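Local coordinates for SIS domain protein (Listeria monocytogenes str. 4b F2365, PDB 3FXA) that probably binds a phosphorylated sugar and may act as a sugar-phosphate isomerase, at residues G46-A51 with I95-S100. Sequence-based numbering, arbitrary orientation.
Sequences GKIVVA and ILILIS
Strands I48-A51 and I95-I99 run parallel, their axes 4.7 Å apart and inclined by 18°, and are laced by five backbone hydrogen bonds. V49 and A51 each donate and accept: V49 N reaches I95 O at 2.8 Å and V49 O takes I97 N, while A51 N meets I97 O and A51 O receives I99 N at 3.0 Å. A fifth bond, I95 N to K47 O, opens the ladder.

Side chains of I48, V50, I95, I97 and I99 share one face. There V50 CG1, placed anti to the backbone N (chi1 -162°), reaches over the partner strand, 3.9 Å from I97 CB and 3.8 Å from I99 CD1. Helix 55-69 covers I48 and V50 through F67, A60 and V64. On the other face V49 CG1 meets L96 CD1 at 4.0 Å, and the small A51 CB receives L98 CD2 at 3.7 Å. K47 starts out away from the partner strand, but its NZ forms a salt bridge with D94, just before I95, and a hydrogen bond with V89 O.

With strands 74-76 and 121-126 flanking the pair, these are central strands of the parallel α/β sheet of a SIS domain. Every touching residue is buried, so the main-chain bonds satisfy polar groups within an aliphatic layer that packs on both faces.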
loop_
_atom_site.group_PDB
_atom_site.type_symbol
_atom_site.label_atom_id
_atom_site.label_comp_id
_atom_site.label_asym_id
_atom_site.label_seq_id
_atom_site.Cartn_x
_atom_site.Cartn_y
_atom_site.Cartn_z
ATOM N N GLY A 46 11.798 -10.090 17.197
ATOM C CA GLY A 46 10.870 -10.293 16.068
ATOM C C GLY A 46 10.762 -9.025 15.232
ATOM O O GLY A 46 11.774 -8.464 14.790
ATOM N N LYS A 47 9.535 -8.571 15.025
ATOM C CA LYS A 47 9.263 -7.344 14.276
ATOM C C LYS A 47 8.141 -6.571 14.912
ATOM O O LYS A 47 7.428 -7.078 15.765
ATOM C CB LYS A 47 8.924 -7.680 12.821
ATOM C CG LYS A 47 7.665 -8.512 12.645
ATOM C CD LYS A 47 7.522 -8.971 11.225
ATOM C CE LYS A 47 6.346 -9.893 11.079
ATOM N NZ LYS A 47 6.416 -11.122 11.936
ATOM N N ILE A 48 8.003 -5.322 14.466
ATOM C CA ILE A 48 6.966 -4.426 14.953
ATOM C C ILE A 48 5.817 -4.432 13.939
ATOM O O ILE A 48 6.015 -4.095 12.798
ATOM C CB ILE A 48 7.511 -3.004 15.136
ATOM C CG1 ILE A 48 8.733 -2.994 16.081
ATOM C CG2 ILE A 48 6.417 -2.088 15.684
ATOM C CD1 ILE A 48 9.475 -1.658 16.118
ATOM N N VAL A 49 4.619 -4.783 14.366
ATOM C CA VAL A 49 3.452 -4.808 13.463
ATOM C C VAL A 49 2.601 -3.617 13.898
ATOM O O VAL A 49 2.221 -3.539 15.055
ATOM C CB VAL A 49 2.685 -6.139 13.594
ATOM C CG1 VAL A 49 1.536 -6.173 12.625
ATOM C CG2 VAL A 49 3.630 -7.320 13.333
ATOM N N VAL A 50 2.316 -2.669 12.999
ATOM C CA VAL A 50 1.539 -1.465 13.372
ATOM C C VAL A 50 0.228 -1.436 12.591
ATOM O O VAL A 50 0.246 -1.625 11.377
ATOM C CB VAL A 50 2.315 -0.152 13.173
ATOM C CG1 VAL A 50 1.674 1.033 13.976
ATOM C CG2 VAL A 50 3.767 -0.330 13.596
ATOM N N ALA A 51 -0.885 -1.173 13.287
ATOM C CA ALA A 51 -2.216 -1.071 12.664
ATOM C C ALA A 51 -2.930 0.236 13.007
ATOM O O ALA A 51 -2.866 0.717 14.133
ATOM C CB ALA A 51 -3.095 -2.241 13.118
ATOM N N ILE A 95 5.813 -7.159 18.419
ATOM C CA ILE A 95 5.169 -6.075 19.135
ATOM C C ILE A 95 4.068 -5.538 18.235
ATOM O O ILE A 95 4.381 -5.097 17.134
ATOM C CB ILE A 95 6.149 -4.931 19.443
ATOM C CG1 ILE A 95 7.353 -5.439 20.281
ATOM C CG2 ILE A 95 5.396 -3.811 20.157
ATOM C CD1 ILE A 95 8.421 -4.392 20.594
ATOM N N LEU A 96 2.806 -5.645 18.667
ATOM C CA LEU A 96 1.675 -5.071 17.938
ATOM C C LEU A 96 1.411 -3.682 18.518
ATOM O O LEU A 96 1.270 -3.543 19.739
ATOM C CB LEU A 96 0.428 -5.961 18.036
ATOM C CG LEU A 96 -0.870 -5.465 17.388
ATOM C CD1 LEU A 96 -0.729 -5.327 15.860
ATOM C CD2 LEU A 96 -2.051 -6.372 17.743
ATOM N N ILE A 97 1.394 -2.683 17.647
ATOM C CA ILE A 97 1.096 -1.305 18.007
ATOM C C ILE A 97 -0.222 -0.941 17.333
ATOM O O ILE A 97 -0.329 -0.955 16.090
ATOM C CB ILE A 97 2.208 -0.309 17.601
ATOM C CG1 ILE A 97 3.565 -0.750 18.172
ATOM C CG2 ILE A 97 1.816 1.125 18.037
ATOM C CD1 ILE A 97 4.737 0.252 17.937
ATOM N N LEU A 98 -1.237 -0.658 18.152
ATOM C CA LEU A 98 -2.542 -0.228 17.653
ATOM C C LEU A 98 -2.672 1.275 17.887
ATOM O O LEU A 98 -2.527 1.737 19.018
ATOM C CB LEU A 98 -3.662 -0.987 18.339
ATOM C CG LEU A 98 -3.638 -2.513 18.142
ATOM C CD1 LEU A 98 -4.830 -3.141 18.854
ATOM C CD2 LEU A 98 -3.628 -2.945 16.660
ATOM N N ILE A 99 -2.948 2.027 16.817
ATOM C CA ILE A 99 -3.073 3.504 16.876
ATOM C C ILE A 99 -4.531 3.872 16.636
ATOM O O ILE A 99 -5.080 3.644 15.547
ATOM C CB ILE A 99 -2.198 4.253 15.852
ATOM C CG1 ILE A 99 -0.733 3.840 15.979
ATOM C CG2 ILE A 99 -2.349 5.802 16.040
ATOM C CD1 ILE A 99 0.189 4.425 14.935
ATOM N N SER A 100 -5.176 4.346 17.691
ATOM C CA SER A 100 -6.575 4.753 17.644
ATOM C C SER A 100 -6.804 5.883 18.623
ATOM O O SER A 100 -6.701 5.654 19.824
ATOM C CB SER A 100 -7.463 3.558 18.002
ATOM O OG SER A 100 -8.761 4.007 18.315
#